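Long-range contacts in transcription regulator AcaB (Escherichia coli, PDB 6N8B), which probably regulates transcription of genes needed for the conjugative transfer of IncC plasmids: residues S19-F23 with I113-S117; I58-E64 with S179-K185; I99-Y105 with M134-L140. One frame throughout, in Å; residues are numbered along the deposited sequence.

How the interactions relate
The three contacts are spread along an elongated chain in which a two-stranded antiparallel sheet packs against helices 32-59 and 118-142, two of its four long helices. Interaction 1 starts the sheet, pairing the beginning of strand 23-29 with the end of strand 109-115. Interactions 2 and 3 sit on opposite sides of the chain's centre, with their own centres about 47 Å apart. Interaction 2 joins the turn between helices 32-59 and 62-96 to the end of helix 148-182; interaction 3 lays the loop after helix 62-96 over helix 118-142. None touches another: interaction 1 comes within about 12 Å of interaction 2 and about 17 Å of interaction 3, nearest atoms in both cases.

Interaction 1 of 3, residues S19-F23 with I113-S117; sequences SRPVF and IEINS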
ATOM      1  N   SER A  19      -7.171 -17.078  19.447  1.00 56.03           N
ATOM      2  CA  SER A  19      -6.810 -18.140  18.513  1.00 54.76           C
ATOM      3  C   SER A  19      -5.908 -17.635  17.388  1.00 51.73           C
ATOM      4  O   SER A  19      -4.863 -18.224  17.109  1.00 52.03           O
ATOM      5  CB  SER A  19      -8.062 -18.778  17.916  1.00 54.11           C
ATOM      6  OG  SER A  19      -7.734 -19.543  16.769  1.00 52.47           O
ATOM      7  N   ARG A  20      -6.315 -16.548  16.737  1.00 60.54           N
ATOM      8  CA  ARG A  20      -5.476 -15.933  15.723  1.00 58.38           C
ATOM      9  C   ARG A  20      -5.020 -14.562  16.190  1.00 58.71           C
ATOM     10  O   ARG A  20      -5.839 -13.779  16.688  1.00 59.16           O
ATOM     11  CB  ARG A  20      -6.218 -15.805  14.394  1.00 57.14           C
ATOM     12  CG  ARG A  20      -5.398 -15.119  13.317  1.00 56.19           C
ATOM     13  CD  ARG A  20      -6.295 -14.409  12.325  1.00 55.69           C
ATOM     14  NE  ARG A  20      -7.527 -15.156  12.127  1.00 56.03           N
ATOM     15  CZ  ARG A  20      -8.695 -14.603  11.822  1.00 56.33           C
ATOM     16  NH1 ARG A  20      -8.788 -13.290  11.677  1.00 56.26           N
ATOM     17  NH2 ARG A  20      -9.771 -15.368  11.666  1.00 56.76           N
ATOM     18  N   PRO A  21      -3.732 -14.250  16.077  1.00 45.33           N
ATOM     19  CA  PRO A  21      -3.248 -12.942  16.528  1.00 45.38           C
ATOM     20  C   PRO A  21      -3.706 -11.804  15.627  1.00 42.40           C
ATOM     21  O   PRO A  21      -3.698 -11.909  14.397  1.00 40.03           O
ATOM     22  CB  PRO A  21      -1.723 -13.092  16.493  1.00 46.24           C
ATOM     23  CG  PRO A  21      -1.465 -14.209  15.558  1.00 45.44           C
ATOM     24  CD  PRO A  21      -2.638 -15.132  15.640  1.00 45.78           C
ATOM     25  N   VAL A  22      -4.105 -10.703  16.262  1.00 44.81           N
ATOM     26  CA  VAL A  22      -4.476  -9.473  15.572  1.00 43.93           C
ATOM     27  C   VAL A  22      -3.808  -8.336  16.331  1.00 45.06           C
ATOM     28  O   VAL A  22      -4.065  -8.150  17.525  1.00 46.53           O
ATOM     29  CB  VAL A  22      -5.996  -9.255  15.504  1.00 43.81           C
ATOM     30  CG1 VAL A  22      -6.310  -7.976  14.742  1.00 43.17           C
ATOM     31  CG2 VAL A  22      -6.676 -10.445  14.850  1.00 43.07           C
ATOM     32  N   PHE A  23      -2.991  -7.557  15.634  1.00 52.41           N
ATOM     33  CA  PHE A  23      -2.285  -6.427  16.219  1.00 52.97           C
ATOM     34  C   PHE A  23      -3.056  -5.155  15.901  1.00 52.96           C
ATOM     35  O   PHE A  23      -3.227  -4.803  14.728  1.00 51.96           O
ATOM     36  CB  PHE A  23      -0.859  -6.358  15.671  1.00 51.43           C
ATOM     37  CG  PHE A  23       0.059  -5.478  16.461  1.00 51.72           C
ATOM     38  CD1 PHE A  23       0.501  -5.871  17.715  1.00 53.54           C
ATOM     39  CD2 PHE A  23       0.509  -4.275  15.938  1.00 50.96           C
ATOM     40  CE1 PHE A  23       1.357  -5.070  18.447  1.00 55.86           C
ATOM     41  CE2 PHE A  23       1.367  -3.468  16.661  1.00 51.43           C
ATOM     42  CZ  PHE A  23       1.793  -3.867  17.919  1.00 54.59           C
ATOM     43  N   ILE A 113      -6.038   0.882  13.182  1.00 46.64           N
ATOM     44  CA  ILE A 113      -5.912  -0.182  12.197  1.00 45.95           C
ATOM     45  C   ILE A 113      -5.624  -1.480  12.933  1.00 46.61           C
ATOM     46  O   ILE A 113      -4.949  -1.484  13.970  1.00 47.53           O
ATOM     47  CB  ILE A 113      -4.810   0.109  11.156  1.00 45.45           C
ATOM     48  CG1 ILE A 113      -3.422   0.047  11.795  1.00 46.35           C
ATOM     49  CG2 ILE A 113      -5.028   1.474  10.525  1.00 45.05           C
ATOM     50  CD1 ILE A 113      -2.296   0.326  10.827  1.00 46.21           C
ATOM     51  N   GLU A 114      -6.157  -2.575  12.406  1.00 68.16           N
ATOM     52  CA  GLU A 114      -5.816  -3.898  12.892  1.00 68.56           C
ATOM     53  C   GLU A 114      -5.041  -4.644  11.819  1.00 67.85           C
ATOM     54  O   GLU A 114      -5.295  -4.490  10.622  1.00 66.85           O
ATOM     55  CB  GLU A 114      -7.057  -4.697  13.288  1.00 68.89           C
ATOM     56  CG  GLU A 114      -8.193  -3.869  13.850  1.00 69.44           C
ATOM     57  CD  GLU A 114      -9.490  -4.652  13.909  1.00 69.71           C
ATOM     58  OE1 GLU A 114     -10.221  -4.520  14.916  1.00 70.39           O
ATOM     59  OE2 GLU A 114      -9.762  -5.416  12.954  1.00 68.84           O
ATOM     60  N   ILE A 115      -4.103  -5.468  12.267  1.00 50.71           N
ATOM     61  CA  ILE A 115      -3.117  -6.086  11.397  1.00 50.46           C
ATOM     62  C   ILE A 115      -3.224  -7.589  11.600  1.00 50.58           C
ATOM     63  O   ILE A 115      -2.813  -8.117  12.642  1.00 51.49           O
ATOM     64  CB  ILE A 115      -1.703  -5.560  11.677  1.00 51.37           C
ATOM     65  CG1 ILE A 115      -1.546  -4.169  11.062  1.00 50.94           C
ATOM     66  CG2 ILE A 115      -0.656  -6.485  11.089  1.00 51.79           C
ATOM     67  CD1 ILE A 115      -0.684  -3.226  11.869  1.00 52.27           C
ATOM     68  N   ASN A 116      -3.805  -8.274  10.616  1.00 48.70           N
ATOM     69  CA  ASN A 116      -4.052  -9.705  10.710  1.00 48.64           C
ATOM     70  C   ASN A 116      -2.937 -10.537  10.098  1.00 48.95           C
ATOM     71  O   ASN A 116      -2.843 -11.733  10.395  1.00 49.44           O
ATOM     72  CB  ASN A 116      -5.382 -10.064  10.038  1.00 47.59           C
ATOM     73  CG  ASN A 116      -6.586  -9.595  10.835  1.00 47.79           C
ATOM     74  OD1 ASN A 116      -7.100 -10.318  11.690  1.00 48.46           O
ATOM     75  ND2 ASN A 116      -7.050  -8.382  10.550  1.00 47.51           N
ATOM     76  N   SER A 117      -2.094  -9.941   9.265  1.00 41.78           N
ATOM     77  CA  SER A 117      -1.019 -10.659   8.603  1.00 42.29           C
ATOM     78  C   SER A 117       0.151  -9.710   8.440  1.00 42.93           C
ATOM     79  O   SER A 117      -0.037  -8.485   8.421  1.00 42.69           O
ATOM     80  CB  SER A 117      -1.469 -11.202   7.241  1.00 41.78           C
ATOM     81  OG  SER A 117      -1.719 -10.142   6.335  1.00 41.19           O
TER
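F23 and I115 face each other as an antiparallel hydrogen-bonded pair at one end of the two-stranded sheet formed by strands 23-29 and 109-115. In this close-fitting part of the contact F23 N donates to I115 O at 3.0 Å in a nearly straight bond (173°), and I115 N returns one to F23 O at 2.7 Å, more bent at the hydrogen. Both side chains leave on the same face of the sheet, with F23 CB 4.2 Å from I115 CB. Beyond CB they part: F23 has CG anti to its N (chi1 -164°), which carries the ring away from the strand and leaves I115 CD1 near the ring plane, at the edge. The I115 side chain also touches A121 of helix 118-142. Toward the N-terminus the pairing stops and the contact loosens into surface side chains. V22 CG1 lies 3.7 Å from E114 CB, while its CG2 branch runs beside the N116 amide, the two side chains pointing the same way. R20, bent at chi3, also touches F50 of helix 32-59. Its guanidinium, turned 54° from the N116 amide plane, presents NH1 in its own plane to N116 OD1, a weak hydrogen bond of 3.4 Å.

Interaction 2 of 3, residues I58-E64 with S179-K185; sequences IIGEQDE and SAHSKGK
E64 and K183 reach toward each other from opposite directions and join the start of helix 62-96 to the end of helix 148-182; I58 and I59 bring in the end of helix 32-59. Helix 148-182 closes in a Schellman motif, in which K185 N bonds to A180 O, G184 N bonds to H181 O, and G184 has positive phi; K183 is the first residue past its helical part. From CB the K183 chain heads for the other segment with CG anti to the carbonyl carbon (chi1 -59°) and runs on extended from there. CD passes 3.8 Å from I59 CD1, and CE comes to 3.8 Å from E64 OE1. At the tip NZ forms a salt bridge with E64 OE1 at 2.6 Å, meeting it on the syn side but 27° out of the carboxylate plane. I59 lies across this chain, its CG2 3.6 Å from NZ and its CD1 resting on the backbone and CB of A180. The other carboxylate oxygen, E64 OE2, accepts from S179 OG at 3.0 Å through its syn lone pair. I58 and K185 run alongside in opposite senses, I58 CG2 lying 3.9 Å from K185 CB, while I58 also packs on V189 of helix 186-192. With a lysine on one oxygen and a hydroxyl donor on the other, the E64 carboxylate is held at both ends and is probably stabilised in its charged form.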
ATOM      1  N   ILE A  58      -7.267 -22.790   0.538  1.00 48.42           N
ATOM      2  CA  ILE A  58      -8.304 -23.521  -0.170  1.00 50.46           C
ATOM      3  C   ILE A  58      -7.745 -24.081  -1.474  1.00 52.46           C
ATOM      4  O   ILE A  58      -8.081 -25.201  -1.879  1.00 54.90           O
ATOM      5  CB  ILE A  58      -9.523 -22.609  -0.393  1.00 50.37           C
ATOM      6  CG1 ILE A  58     -10.239 -22.378   0.939  1.00 49.10           C
ATOM      7  CG2 ILE A  58     -10.476 -23.227  -1.396  1.00 52.94           C
ATOM      8  CD1 ILE A  58     -11.203 -21.216   0.923  1.00 48.81           C
ATOM      9  N   ILE A  59      -6.871 -23.324  -2.140  1.00 60.57           N
ATOM     10  CA  ILE A  59      -6.180 -23.854  -3.313  1.00 62.20           C
ATOM     11  C   ILE A  59      -5.259 -24.996  -2.908  1.00 62.37           C
ATOM     12  O   ILE A  59      -5.363 -26.116  -3.425  1.00 64.14           O
ATOM     13  CB  ILE A  59      -5.394 -22.744  -4.033  1.00 61.98           C
ATOM     14  CG1 ILE A  59      -6.344 -21.738  -4.683  1.00 62.51           C
ATOM     15  CG2 ILE A  59      -4.454 -23.348  -5.067  1.00 63.56           C
ATOM     16  CD1 ILE A  59      -7.031 -22.266  -5.917  1.00 64.94           C
ATOM     17  N   GLY A  60      -4.334 -24.728  -1.991  1.00 58.17           N
ATOM     18  CA  GLY A  60      -3.667 -25.810  -1.303  1.00 58.41           C
ATOM     19  C   GLY A  60      -2.277 -26.106  -1.824  1.00 60.33           C
ATOM     20  O   GLY A  60      -1.370 -26.439  -1.055  1.00 60.88           O
ATOM     21  N   GLU A  61      -2.114 -26.009  -3.142  1.00107.88           N
ATOM     22  CA  GLU A  61      -0.866 -26.382  -3.793  1.00110.81           C
ATOM     23  C   GLU A  61       0.224 -25.379  -3.443  1.00108.87           C
ATOM     24  O   GLU A  61       0.119 -24.193  -3.774  1.00106.54           O
ATOM     25  CB  GLU A  61      -1.091 -26.439  -5.305  1.00113.49           C
ATOM     26  CG  GLU A  61       0.153 -26.620  -6.175  1.00116.82           C
ATOM     27  CD  GLU A  61       1.238 -27.466  -5.531  1.00119.07           C
ATOM     28  OE1 GLU A  61       2.165 -26.885  -4.926  1.00117.58           O
ATOM     29  OE2 GLU A  61       1.167 -28.707  -5.644  1.00122.63           O
ATOM     30  N   GLN A  62       1.295 -25.870  -2.810  1.00 95.47           N
ATOM     31  CA  GLN A  62       2.235 -24.983  -2.139  1.00 93.62           C
ATOM     32  C   GLN A  62       3.148 -24.260  -3.118  1.00 94.55           C
ATOM     33  O   GLN A  62       3.596 -23.146  -2.829  1.00 92.26           O
ATOM     34  CB  GLN A  62       3.051 -25.769  -1.111  1.00 95.59           C
ATOM     35  CG  GLN A  62       3.975 -24.907  -0.275  1.00 94.21           C
ATOM     36  CD  GLN A  62       3.377 -24.568   1.072  1.00 91.38           C
ATOM     37  OE1 GLN A  62       2.192 -24.785   1.301  1.00 89.98           O
ATOM     38  NE2 GLN A  62       4.195 -24.027   1.970  1.00 91.02           N
ATOM     39  N   ASP A  63       3.456 -24.871  -4.263  1.00 98.90           N
ATOM     40  CA  ASP A  63       4.316 -24.190  -5.220  1.00100.14           C
ATOM     41  C   ASP A  63       3.629 -22.944  -5.757  1.00 96.86           C
ATOM     42  O   ASP A  63       4.290 -21.947  -6.065  1.00 96.15           O
ATOM     43  CB  ASP A  63       4.729 -25.144  -6.348  1.00105.47           C
ATOM     44  CG  ASP A  63       3.624 -25.401  -7.376  1.00106.45           C
ATOM     45  OD1 ASP A  63       2.464 -24.961  -7.221  1.00103.34           O
ATOM     46  OD2 ASP A  63       3.924 -26.120  -8.347  1.00111.04           O
ATOM     47  N   GLU A  64       2.297 -23.001  -5.884  1.00 72.51           N
ATOM     48  CA  GLU A  64       1.502 -21.826  -6.223  1.00 71.51           C
ATOM     49  C   GLU A  64       1.347 -20.869  -5.045  1.00 70.06           C
ATOM     50  O   GLU A  64       1.286 -19.651  -5.249  1.00 70.19           O
ATOM     51  CB  GLU A  64       0.122 -22.262  -6.727  1.00 72.06           C
ATOM     52  CG  GLU A  64      -0.716 -21.140  -7.330  1.00 72.92           C
ATOM     53  CD  GLU A  64      -1.951 -21.653  -8.054  1.00 74.00           C
ATOM     54  OE1 GLU A  64      -1.980 -22.850  -8.403  1.00 75.07           O
ATOM     55  OE2 GLU A  64      -2.902 -20.868  -8.259  1.00 73.84           O
ATOM     56  N   SER A 179      -8.460 -18.591 -10.343  1.00 57.25           N
ATOM     57  CA  SER A 179      -7.741 -19.856 -10.214  1.00 59.67           C
ATOM     58  C   SER A 179      -8.534 -20.837  -9.365  1.00 58.87           C
ATOM     59  O   SER A 179      -8.587 -22.036  -9.669  1.00 62.40           O
ATOM     60  CB  SER A 179      -6.356 -19.624  -9.609  1.00 58.12           C
ATOM     61  OG  SER A 179      -5.774 -20.854  -9.200  1.00 60.12           O
ATOM     62  N   ALA A 180      -9.149 -20.347  -8.287  1.00 63.42           N
ATOM     63  CA  ALA A 180      -9.997 -21.197  -7.460  1.00 62.78           C
ATOM     64  C   ALA A 180     -11.214 -21.681  -8.237  1.00 65.65           C
ATOM     65  O   ALA A 180     -11.675 -22.811  -8.038  1.00 67.48           O
ATOM     66  CB  ALA A 180     -10.425 -20.444  -6.203  1.00 60.24           C
ATOM     67  N   HIS A 181     -11.752 -20.836  -9.122  1.00 77.54           N
ATOM     68  CA  HIS A 181     -12.911 -21.232  -9.917  1.00 81.04           C
ATOM     69  C   HIS A 181     -12.583 -22.415 -10.813  1.00 86.32           C
ATOM     70  O   HIS A 181     -13.301 -23.424 -10.818  1.00 88.73           O
ATOM     71  CB  HIS A 181     -13.402 -20.063 -10.770  1.00 81.83           C
ATOM     72  CG  HIS A 181     -14.451 -20.450 -11.766  1.00 86.52           C
ATOM     73  ND1 HIS A 181     -14.151 -21.034 -12.979  1.00 91.87           N
ATOM     74  CD2 HIS A 181     -15.801 -20.359 -11.719  1.00 87.23           C
ATOM     75  CE1 HIS A 181     -15.269 -21.275 -13.639  1.00 95.59           C
ATOM     76  NE2 HIS A 181     -16.285 -20.875 -12.897  1.00 92.94           N
ATOM     77  N   SER A 182     -11.498 -22.306 -11.584  1.00 76.84           N
ATOM     78  CA  SER A 182     -11.114 -23.382 -12.490  1.00 82.52           C
ATOM     79  C   SER A 182     -10.845 -24.673 -11.735  1.00 82.90           C
ATOM     80  O   SER A 182     -11.104 -25.762 -12.260  1.00 87.63           O
ATOM     81  CB  SER A 182      -9.887 -22.972 -13.302  1.00 84.84           C
ATOM     82  OG  SER A 182      -8.793 -22.684 -12.449  1.00 81.31           O
ATOM     83  N   LYS A 183     -10.334 -24.581 -10.507  1.00 92.03           N
ATOM     84  CA  LYS A 183     -10.106 -25.777  -9.713  1.00 92.38           C
ATOM     85  C   LYS A 183     -11.331 -26.195  -8.905  1.00 92.71           C
ATOM     86  O   LYS A 183     -11.185 -26.935  -7.924  1.00 92.33           O
ATOM     87  CB  LYS A 183      -8.902 -25.587  -8.785  1.00 91.60           C
ATOM     88  CG  LYS A 183      -7.605 -25.282  -9.514  1.00 91.44           C
ATOM     89  CD  LYS A 183      -6.467 -24.995  -8.549  1.00 89.87           C
ATOM     90  CE  LYS A 183      -5.181 -24.699  -9.310  1.00 88.52           C
ATOM     91  NZ  LYS A 183      -4.002 -24.527  -8.415  1.00 85.90           N
ATOM     92  N   GLY A 184     -12.530 -25.754  -9.294  1.00 74.53           N
ATOM     93  CA  GLY A 184     -13.752 -26.280  -8.727  1.00 75.62           C
ATOM     94  C   GLY A 184     -14.147 -25.696  -7.391  1.00 73.46           C
ATOM     95  O   GLY A 184     -15.253 -25.980  -6.909  1.00 74.60           O
ATOM     96  N   LYS A 185     -13.290 -24.881  -6.781  1.00 63.29           N
ATOM     97  CA  LYS A 185     -13.501 -24.378  -5.435  1.00 62.34           C
ATOM     98  C   LYS A 185     -14.225 -23.035  -5.420  1.00 61.85           C
ATOM     99  O   LYS A 185     -14.088 -22.279  -4.450  1.00 61.04           O
ATOM    100  CB  LYS A 185     -12.149 -24.237  -4.734  1.00 61.57           C
ATOM    101  CG  LYS A 185     -11.206 -25.408  -4.970  1.00 61.86           C
ATOM    102  CD  LYS A 185     -11.074 -26.300  -3.765  1.00 63.86           C
ATOM    103  CE  LYS A 185      -9.860 -27.193  -3.898  1.00 63.06           C
ATOM    104  NZ  LYS A 185      -9.890 -28.369  -2.980  1.00 62.94           N
TER

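Interaction 3 of 3, residues I99-Y105 with M134-L140; sequences IDMMPGY and MGIVDTL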
ATOM      1  N   ILE A  99      19.271  21.963   6.209  1.00 71.43           N
ATOM      2  CA  ILE A  99      17.906  21.992   6.720  1.00 69.64           C
ATOM      3  C   ILE A  99      17.752  20.872   7.739  1.00 70.28           C
ATOM      4  O   ILE A  99      17.931  19.692   7.412  1.00 69.35           O
ATOM      5  CB  ILE A  99      16.879  21.859   5.587  1.00 65.91           C
ATOM      6  CG1 ILE A  99      17.276  22.763   4.419  1.00 65.63           C
ATOM      7  CG2 ILE A  99      15.483  22.200   6.088  1.00 64.73           C
ATOM      8  CD1 ILE A  99      16.411  22.591   3.198  1.00 62.44           C
ATOM      9  N   ASP A 100      17.431  21.243   8.977  1.00107.42           N
ATOM     10  CA  ASP A 100      17.343  20.287  10.073  1.00108.80           C
ATOM     11  C   ASP A 100      15.928  19.773  10.311  1.00106.49           C
ATOM     12  O   ASP A 100      15.747  18.587  10.608  1.00105.94           O
ATOM     13  CB  ASP A 100      17.872  20.923  11.363  1.00113.17           C
ATOM     14  CG  ASP A 100      17.233  22.272  11.658  1.00114.06           C
ATOM     15  OD1 ASP A 100      17.704  22.961  12.588  1.00119.15           O
ATOM     16  OD2 ASP A 100      16.268  22.650  10.957  1.00110.30           O
ATOM     17  N   MET A 101      14.922  20.632  10.189  1.00100.88           N
ATOM     18  CA  MET A 101      13.604  20.352  10.736  1.00100.04           C
ATOM     19  C   MET A 101      12.579  20.067   9.643  1.00 96.00           C
ATOM     20  O   MET A 101      12.784  20.357   8.461  1.00 94.36           O
ATOM     21  CB  MET A 101      13.125  21.520  11.610  1.00102.26           C
ATOM     22  CG  MET A 101      12.054  21.159  12.645  1.00103.35           C
ATOM     23  SD  MET A 101      12.545  19.859  13.804  1.00105.27           S
ATOM     24  CE  MET A 101      11.719  18.419  13.121  1.00100.85           C
ATOM     25  N   MET A 102      11.474  19.476  10.073  1.00 79.73           N
ATOM     26  CA  MET A 102      10.288  19.181   9.292  1.00 78.90           C
ATOM     27  C   MET A 102       9.132  20.057   9.759  1.00 79.64           C
ATOM     28  O   MET A 102       9.209  20.692  10.818  1.00 80.94           O
ATOM     29  CB  MET A 102       9.933  17.698   9.440  1.00 78.23           C
ATOM     30  CG  MET A 102      11.105  16.774   9.243  1.00 77.31           C
ATOM     31  SD  MET A 102      10.636  15.367   8.238  1.00 76.16           S
ATOM     32  CE  MET A 102      11.393  15.890   6.716  1.00 75.68           C
ATOM     33  N   PRO A 103       8.044  20.137   8.994  1.00 55.36           N
ATOM     34  CA  PRO A 103       6.985  21.082   9.339  1.00 56.21           C
ATOM     35  C   PRO A 103       5.934  20.456  10.244  1.00 56.77           C
ATOM     36  O   PRO A 103       5.750  19.239  10.293  1.00 56.22           O
ATOM     37  CB  PRO A 103       6.370  21.433   7.972  1.00 55.29           C
ATOM     38  CG  PRO A 103       6.911  20.386   6.995  1.00 53.73           C
ATOM     39  CD  PRO A 103       7.643  19.363   7.806  1.00 53.94           C
ATOM     40  N   GLY A 104       5.236  21.323  10.958  1.00 65.28           N
ATOM     41  CA  GLY A 104       3.962  20.934  11.511  1.00 65.77           C
ATOM     42  C   GLY A 104       2.959  20.704  10.397  1.00 64.86           C
ATOM     43  O   GLY A 104       3.178  21.048   9.234  1.00 63.99           O
ATOM     44  N   TYR A 105       1.837  20.091  10.751  1.00 55.59           N
ATOM     45  CA  TYR A 105       0.760  19.873   9.796  1.00 54.75           C
ATOM     46  C   TYR A 105      -0.546  20.338  10.415  1.00 55.87           C
ATOM     47  O   TYR A 105      -0.847  20.011  11.567  1.00 56.81           O
ATOM     48  CB  TYR A 105       0.685  18.410   9.356  1.00 53.37           C
ATOM     49  CG  TYR A 105       1.721  18.081   8.304  1.00 51.85           C
ATOM     50  CD1 TYR A 105       3.027  17.770   8.661  1.00 51.87           C
ATOM     51  CD2 TYR A 105       1.400  18.112   6.953  1.00 50.47           C
ATOM     52  CE1 TYR A 105       3.980  17.481   7.702  1.00 50.53           C
ATOM     53  CE2 TYR A 105       2.345  17.823   5.988  1.00 49.03           C
ATOM     54  CZ  TYR A 105       3.633  17.509   6.368  1.00 49.07           C
ATOM     55  OH  TYR A 105       4.581  17.222   5.414  1.00 47.76           O
ATOM     56  N   MET A 134       6.735  12.693   2.019  1.00 42.50           N
ATOM     57  CA  MET A 134       6.023  13.948   1.807  1.00 42.54           C
ATOM     58  C   MET A 134       6.518  15.022   2.763  1.00 43.35           C
ATOM     59  O   MET A 134       6.651  16.190   2.380  1.00 43.58           O
ATOM     60  CB  MET A 134       4.518  13.740   1.961  1.00 42.29           C
ATOM     61  CG  MET A 134       3.921  12.753   0.978  1.00 41.45           C
ATOM     62  SD  MET A 134       4.269  13.222  -0.731  1.00 40.90           S
ATOM     63  CE  MET A 134       5.539  12.033  -1.169  1.00 40.61           C
ATOM     64  N   GLY A 135       6.794  14.645   4.012  1.00 45.31           N
ATOM     65  CA  GLY A 135       7.370  15.593   4.950  1.00 45.98           C
ATOM     66  C   GLY A 135       8.695  16.153   4.471  1.00 45.94           C
ATOM     67  O   GLY A 135       8.992  17.332   4.676  1.00 46.37           O
ATOM     68  N   ILE A 136       9.513  15.316   3.829  1.00 44.39           N
ATOM     69  CA  ILE A 136      10.791  15.796   3.307  1.00 44.42           C
ATOM     70  C   ILE A 136      10.560  16.741   2.140  1.00 44.11           C
ATOM     71  O   ILE A 136      11.110  17.847   2.094  1.00 44.37           O
ATOM     72  CB  ILE A 136      11.693  14.616   2.904  1.00 44.41           C
ATOM     73  CG1 ILE A 136      12.054  13.767   4.122  1.00 44.81           C
ATOM     74  CG2 ILE A 136      12.960  15.127   2.242  1.00 44.71           C
ATOM     75  CD1 ILE A 136      12.758  12.485   3.783  1.00 44.96           C
ATOM     76  N   VAL A 137       9.738  16.315   1.179  1.00 48.82           N
ATOM     77  CA  VAL A 137       9.409  17.156   0.034  1.00 48.53           C
ATOM     78  C   VAL A 137       8.810  18.479   0.493  1.00 48.97           C
ATOM     79  O   VAL A 137       9.094  19.538  -0.080  1.00 49.14           O
ATOM     80  CB  VAL A 137       8.465  16.401  -0.922  1.00 47.97           C
ATOM     81  CG1 VAL A 137       8.072  17.283  -2.098  1.00 48.22           C
ATOM     82  CG2 VAL A 137       9.127  15.126  -1.414  1.00 48.24           C
ATOM     83  N   ASP A 138       7.982  18.445   1.541  1.00 39.92           N
ATOM     84  CA  ASP A 138       7.302  19.661   1.977  1.00 40.80           C
ATOM     85  C   ASP A 138       8.273  20.705   2.519  1.00 41.65           C
ATOM     86  O   ASP A 138       8.091  21.903   2.271  1.00 42.46           O
ATOM     87  CB  ASP A 138       6.231  19.320   3.011  1.00 41.43           C
ATOM     88  CG  ASP A 138       4.961  18.795   2.372  1.00 41.23           C
ATOM     89  OD1 ASP A 138       4.776  19.016   1.154  1.00 40.77           O
ATOM     90  OD2 ASP A 138       4.150  18.165   3.079  1.00 41.32           O
ATOM     91  N   THR A 139       9.324  20.290   3.232  1.00 66.27           N
ATOM     92  CA  THR A 139      10.262  21.297   3.720  1.00 66.83           C
ATOM     93  C   THR A 139      11.204  21.751   2.621  1.00 66.48           C
ATOM     94  O   THR A 139      11.581  22.926   2.577  1.00 66.97           O
ATOM     95  CB  THR A 139      11.089  20.781   4.895  1.00 67.03           C
ATOM     96  OG1 THR A 139      12.127  19.922   4.408  1.00 66.55           O
ATOM     97  CG2 THR A 139      10.235  20.011   5.832  1.00 67.31           C
ATOM     98  N   LEU A 140      11.561  20.848   1.707  1.00 53.74           N
ATOM     99  CA  LEU A 140      12.360  21.255   0.560  1.00 53.56           C
ATOM    100  C   LEU A 140      11.581  22.213  -0.324  1.00 53.51           C
ATOM    101  O   LEU A 140      12.168  23.115  -0.932  1.00 53.70           O
ATOM    102  CB  LEU A 140      12.794  20.022  -0.226  1.00 53.27           C
ATOM    103  CG  LEU A 140      13.635  19.023   0.564  1.00 53.43           C
ATOM    104  CD1 LEU A 140      14.084  17.885  -0.318  1.00 53.45           C
ATOM    105  CD2 LEU A 140      14.826  19.738   1.138  1.00 53.93           C
TER
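Y105 reaches D138 with its hydroxyl, donating from OH to OD2 at 2.6 Å. D138 turns OD2 toward it with the anti lone pair, and the ring and carboxylate planes stand 45° apart. The phenol also brings OH to 3.3 Å from G135 CA, where the helix surface has no side chain. The other carboxylate oxygen, D138 OD1, is taken by a salt bridge to R151 of helix 148-182. The irregular loop between helix 62-96 and strand 109-115 packs here on helix 118-142. M102 is bent at chi2 and chi3, and this hooks CE inward onto I136 CG1 at 3.4 Å; I136 also packs on L90 of helix 62-96. T139 holds OG1 between its N and carbonyl carbon (chi1 78°), where it donates to I136 O at 3.3 Å, an acceptor already used by L140 N. The same rotation turns the methyl out to the loop, and T139 CG2 meets P103 CD at 3.3 Å, with P103 CG close behind, the two side chains nearly perpendicular. At the start of the loop, I99 CD1 touches L140 CD2 at 3.9 Å.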